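Local coordinates for Exo-arabinanase (Penicillium chrysogenum, PDB 3A72), which probably cleaves arabinobiose units from the ends of alpha-1,5-linked arabinan chains, as an exo-acting glycoside hydrolase with a beta-propeller fold, at residues 212-217 with 296-301; 260-265 with 291-296. All blocks are in the same frame, centred on the assembly; numbering follows the deposited sequence.

Contact 1 of 2, residues 212-217 with 296-301; sequences KLPNGQ and KALGEG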
loop_
_atom_site.group_PDB
_atom_site.type_symbol
_atom_site.label_atom_id
_atom_site.label_comp_id
_atom_site.label_asym_id
_atom_site.label_seq_id
_atom_site.Cartn_x
_atom_site.Cartn_y
_atom_site.Cartn_z
ATOM N N LYS A 212 -2.371 1.456 12.785
ATOM C CA LYS A 212 -2.933 1.742 14.081
ATOM C C LYS A 212 -1.850 1.784 15.152
ATOM O O LYS A 212 -0.991 0.894 15.248
ATOM C CB LYS A 212 -3.978 0.672 14.429
ATOM C CG LYS A 212 -4.808 1.048 15.640
ATOM C CD LYS A 212 -5.900 0.015 15.921
ATOM C CE LYS A 212 -6.843 0.494 17.031
ATOM N NZ LYS A 212 -7.853 -0.538 17.306
ATOM N N LEU A 213 -1.890 2.792 16.004
ATOM C CA LEU A 213 -0.929 2.987 17.067
ATOM C C LEU A 213 -1.448 2.408 18.386
ATOM O O LEU A 213 -2.669 2.190 18.545
ATOM C CB LEU A 213 -0.689 4.495 17.230
ATOM C CG LEU A 213 -0.191 5.204 15.954
ATOM C CD1 LEU A 213 0.114 6.662 16.238
ATOM C CD2 LEU A 213 1.003 4.497 15.337
ATOM N N PRO A 214 -0.564 2.143 19.332
ATOM C CA PRO A 214 -0.968 1.412 20.555
ATOM C C PRO A 214 -1.868 2.191 21.500
ATOM O O PRO A 214 -2.429 1.586 22.396
ATOM C CB PRO A 214 0.391 1.056 21.209
ATOM C CG PRO A 214 1.334 2.145 20.690
ATOM C CD PRO A 214 0.907 2.259 19.237
ATOM N N ASN A 215 -1.988 3.503 21.323
ATOM C CA ASN A 215 -2.901 4.310 22.110
ATOM C C ASN A 215 -4.254 4.516 21.437
ATOM O O ASN A 215 -5.056 5.309 21.917
ATOM C CB ASN A 215 -2.279 5.667 22.407
ATOM C CG ASN A 215 -2.099 6.524 21.158
ATOM O OD1 ASN A 215 -2.295 6.013 20.035
ATOM N ND2 ASN A 215 -1.780 7.790 21.327
ATOM N N GLY A 216 -4.519 3.795 20.361
ATOM C CA GLY A 216 -5.795 3.870 19.655
ATOM C C GLY A 216 -5.868 4.918 18.575
ATOM O O GLY A 216 -6.842 4.992 17.851
ATOM N N GLN A 217 -4.845 5.775 18.455
ATOM C CA GLN A 217 -4.797 6.644 17.274
ATOM C C GLN A 217 -4.426 5.861 16.030
ATOM O O GLN A 217 -3.713 4.869 16.113
ATOM C CB GLN A 217 -3.729 7.728 17.486
ATOM C CG GLN A 217 -4.053 8.724 18.578
ATOM C CD GLN A 217 -3.004 9.813 18.628
ATOM O OE1 GLN A 217 -1.873 9.557 19.011
ATOM N NE2 GLN A 217 -3.373 11.000 18.165
ATOM N N LYS A 296 9.651 7.208 17.726
ATOM C CA LYS A 296 9.408 6.468 18.977
ATOM C C LYS A 296 8.461 7.234 19.888
ATOM O O LYS A 296 8.335 6.873 21.071
ATOM C CB LYS A 296 10.740 6.202 19.667
ATOM C CG LYS A 296 11.618 5.266 18.862
ATOM C CD LYS A 296 12.873 4.884 19.639
ATOM C CE LYS A 296 13.730 3.875 18.900
ATOM N NZ LYS A 296 14.784 3.363 19.876
ATOM N N ALA A 297 7.825 8.272 19.375
ATOM C CA ALA A 297 6.940 9.141 20.140
ATOM C C ALA A 297 5.602 9.326 19.447
ATOM O O ALA A 297 4.996 10.410 19.493
ATOM C CB ALA A 297 7.619 10.461 20.420
ATOM N N LEU A 298 5.118 8.262 18.797
ATOM C CA LEU A 298 3.756 8.245 18.241
ATOM C C LEU A 298 3.529 9.341 17.199
ATOM O O LEU A 298 2.386 9.715 16.931
ATOM C CB LEU A 298 2.701 8.296 19.362
ATOM C CG LEU A 298 2.810 7.132 20.359
ATOM C CD1 LEU A 298 1.920 7.384 21.575
ATOM C CD2 LEU A 298 2.464 5.819 19.674
ATOM N N GLY A 299 4.603 9.793 16.541
ATOM C CA GLY A 299 4.460 10.846 15.552
ATOM C C GLY A 299 4.774 12.231 16.063
ATOM O O GLY A 299 4.741 13.218 15.291
ATOM N N GLU A 300 5.127 12.381 17.344
ATOM C CA GLU A 300 5.599 13.661 17.879
ATOM C C GLU A 300 6.992 13.984 17.425
ATOM O O GLU A 300 7.797 13.115 17.087
ATOM C CB GLU A 300 5.586 13.623 19.431
ATOM C CG GLU A 300 4.193 13.464 20.035
ATOM C CD GLU A 300 4.179 13.627 21.539
ATOM O OE1 GLU A 300 5.169 13.203 22.212
ATOM O OE2 GLU A 300 3.172 14.133 22.076
ATOM N N GLY A 301 7.327 15.266 17.471
ATOM C CA GLY A 301 8.687 15.699 17.208
ATOM C C GLY A 301 9.132 15.462 15.785
ATOM O O GLY A 301 8.380 15.642 14.840
#
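Leu298 reaches across from one beta-hairpin turn to Leu213, Pro214 and Asn215 of another, and so joins two neighbouring blades of the six-bladed, sialidase-like beta-propeller. The loop 212-217 connects strands 204-212 and 218-225, the first pair of one blade; 296-301 links the last two strands, 292-295 and 304-306, of the next. Both loops are tight: Leu213 to Gly216 makes a type I turn, and Ala297 to Glu300 a type I' turn closed by the backbone bond from Glu300 N to Ala297 O. Leu298 occupies the first inner position of that I' turn with its phi at +60°, followed by Gly299.

Van der Waals packing alone joins the turns, with no hydrogen bond from one to the other. The two methyls of Leu298 divide the work. CD2 lies against the Pro214 ring, 3.9 Å from Pro214 CD, and also faces the Leu213 stem, with Leu298 CD2 4.2 Å from Leu213 CB. CD1 goes to the amide of Asn215, where Leu298 CD1 comes within 3.7 Å of Asn215 ND2. Leu213, the buried member of the group, sends its own CD1 back toward the other backbone, 3.9 Å from Leu298 O, and also touches Phe219 and Leu241 of its own blade and Ile282 of the neighbouring one.

Two bonds fix the Asn215 amide. Its CG sits between the backbone N and the carbonyl carbon (chi1 67°), which turns OD1 back over the loop; Asn215 OD1 accepts Gln217 N at 3.0 Å, from well above the carbonyl plane, an Asx turn. On the other side of the amide, Asn215 ND2 donates to Gln217 OE1 over 2.9 Å, nearly straight at 169°, with the acceptor close to the Asn215 amide plane.

Contact 2 of 2, residues 260-265 with 291-296; sequences SGTQPT and TLFINK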
loop_
_atom_site.group_PDB
_atom_site.type_symbol
_atom_site.label_atom_id
_atom_site.label_comp_id
_atom_site.label_asym_id
_atom_site.label_seq_id
_atom_site.Cartn_x
_atom_site.Cartn_y
_atom_site.Cartn_z
ATOM N N SER A 260 17.601 14.922 10.351
ATOM C CA SER A 260 18.768 15.117 9.491
ATOM C C SER A 260 18.576 16.187 8.445
ATOM O O SER A 260 19.546 16.595 7.813
ATOM C CB SER A 260 19.077 13.795 8.751
ATOM O OG SER A 260 17.951 13.531 7.894
ATOM N N GLY A 261 17.333 16.604 8.190
ATOM C CA GLY A 261 17.019 17.502 7.106
ATOM C C GLY A 261 16.611 16.847 5.826
ATOM O O GLY A 261 16.148 17.531 4.913
ATOM N N THR A 262 16.717 15.525 5.705
ATOM C CA THR A 262 16.169 14.850 4.517
ATOM C C THR A 262 14.691 15.169 4.437
ATOM O O THR A 262 13.970 15.158 5.449
ATOM C CB THR A 262 16.400 13.355 4.647
ATOM O OG1 THR A 262 17.813 13.148 4.645
ATOM C CG2 THR A 262 15.769 12.544 3.537
ATOM N N GLN A 263 14.199 15.407 3.217
ATOM C CA GLN A 263 12.816 15.750 2.973
ATOM C C GLN A 263 12.201 14.614 2.155
ATOM O O GLN A 263 12.324 14.583 0.915
ATOM C CB GLN A 263 12.709 17.068 2.236
ATOM C CG GLN A 263 13.189 18.198 3.156
ATOM C CD GLN A 263 12.996 19.540 2.501
ATOM O OE1 GLN A 263 11.879 20.023 2.303
ATOM N NE2 GLN A 263 14.056 20.178 2.111
ATOM N N PRO A 264 11.609 13.632 2.813
ATOM C CA PRO A 264 11.158 12.430 2.056
ATOM C C PRO A 264 9.999 12.776 1.139
ATOM O O PRO A 264 9.086 13.534 1.502
ATOM C CB PRO A 264 10.742 11.454 3.142
ATOM C CG PRO A 264 10.665 12.182 4.367
ATOM C CD PRO A 264 11.309 13.523 4.243
ATOM N N THR A 265 9.984 12.149 -0.026
ATOM C CA THR A 265 8.940 12.389 -1.007
ATOM C C THR A 265 8.457 11.097 -1.638
ATOM O O THR A 265 9.235 10.136 -1.857
ATOM C CB THR A 265 9.388 13.360 -2.122
ATOM O OG1 THR A 265 10.501 12.804 -2.801
ATOM C CG2 THR A 265 9.731 14.726 -1.573
ATOM N N THR A 291 16.784 4.921 2.682
ATOM C CA THR A 291 16.763 4.892 4.130
ATOM C C THR A 291 15.345 4.692 4.638
ATOM O O THR A 291 14.380 4.650 3.875
ATOM C CB THR A 291 17.377 6.204 4.641
ATOM O OG1 THR A 291 16.661 7.220 3.982
ATOM C CG2 THR A 291 18.856 6.297 4.352
ATOM N N LEU A 292 15.224 4.577 5.958
ATOM C CA LEU A 292 13.933 4.535 6.637
ATOM C C LEU A 292 13.846 5.669 7.625
ATOM O O LEU A 292 14.870 6.241 8.050
ATOM C CB LEU A 292 13.703 3.196 7.350
ATOM C CG LEU A 292 13.552 1.986 6.405
ATOM C CD1 LEU A 292 13.702 0.705 7.232
ATOM C CD2 LEU A 292 12.231 1.982 5.682
ATOM N N PHE A 293 12.625 6.001 8.054
ATOM C CA PHE A 293 12.348 7.093 8.969
ATOM C C PHE A 293 11.571 6.537 10.147
ATOM O O PHE A 293 10.531 5.919 9.937
ATOM C CB PHE A 293 11.588 8.219 8.242
ATOM C CG PHE A 293 12.297 8.628 6.985
ATOM C CD1 PHE A 293 13.393 9.509 7.065
ATOM C CD2 PHE A 293 11.955 8.103 5.766
ATOM C CE1 PHE A 293 14.123 9.784 5.921
ATOM C CE2 PHE A 293 12.687 8.397 4.645
ATOM C CZ PHE A 293 13.752 9.256 4.713
ATOM N N ILE A 294 12.071 6.746 11.362
ATOM C CA ILE A 294 11.427 6.171 12.515
ATOM C C ILE A 294 10.995 7.226 13.510
ATOM O O ILE A 294 11.553 8.330 13.603
ATOM C CB ILE A 294 12.320 5.087 13.172
ATOM C CG1 ILE A 294 13.577 5.668 13.883
ATOM C CG2 ILE A 294 12.696 4.042 12.142
ATOM C CD1 ILE A 294 14.335 4.642 14.698
ATOM N N ASN A 295 10.018 6.844 14.353
ATOM C CA ASN A 295 9.497 7.770 15.365
ATOM C C ASN A 295 9.036 6.961 16.571
ATOM O O ASN A 295 8.119 6.093 16.450
ATOM C CB ASN A 295 8.362 8.597 14.792
ATOM C CG ASN A 295 7.985 9.729 15.690
ATOM O OD1 ASN A 295 7.518 9.495 16.820
ATOM N ND2 ASN A 295 8.110 10.950 15.234
ATOM N N LYS A 296 9.651 7.208 17.726
ATOM C CA LYS A 296 9.408 6.468 18.977
ATOM C C LYS A 296 8.461 7.234 19.888
ATOM O O LYS A 296 8.335 6.873 21.071
ATOM C CB LYS A 296 10.740 6.202 19.667
ATOM C CG LYS A 296 11.618 5.266 18.862
ATOM C CD LYS A 296 12.873 4.884 19.639
ATOM C CE LYS A 296 13.730 3.875 18.900
ATOM N NZ LYS A 296 14.784 3.363 19.876
#
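Phe293 meets Thr262 and Pro264 of the loop that leads from one blade into the next, and the chain comes up to it from Thr291, whose OG1 is hydrogen-bonded to Glu305 OE2. Leu292 then begins the strand, its side chain packed on Ile306, Ser285 and Arg316. Phe293 follows, with CG anti to its carbonyl carbon (chi1 -52°), a torsion that carries the ring out to the loop. Pro264 covers one face of it: Pro264 CG stands 4.3 Å from the centroid of the Phe293 ring and only 10° off the normal, a CH-pi contact, while Pro264 CB lies 3.9 Å from Phe293 CE2. The Thr262 methyl approaches obliquely at the far end of the ring, with Thr262 CG2 4.0 Å from both CE1 and CZ of Phe293. Strand 292-295 is the third strand of its propeller blade, so this ring ties the blade to the connection that enters its first strand, 269-273. The other branch of Thr262, OG1, bonds to Glu305 OE1, which also pairs with Ser260 OG; that hydroxyl takes Thr262 N at 3.2 Å from Ser260 OG, making an ST turn. Ile294 packs on Thr281, Ile283, Thr304 and Ile306. At Asn295 the strand ends, and Asn295 OD1 accepts both Ala297 N and Gly299 N.

Overall arrangement
Both contacts involve the blade of strand 292-295: contact 2 at the start of the strand, to the inter-blade loop, and contact 1 just past its end, to the neighbouring blade, with centres about 16 Å apart. Lys296 belongs to both, its NZ bonded to Leu355 O and Gly276 O. Asn295 joins them directly, since Asn295 ND2 is 2.9 Å from Glu300 O, probably a hydrogen bond. Along the chain, contact 2 is nested within the loop closed by contact 1. Their centres lie about 20 Å (contact 1) and 18 Å (contact 2) from the chain's centre, on the same side. Arabinobiose is bound in the structure; contact 1 packs blade on blade, contact 2 loop on strand.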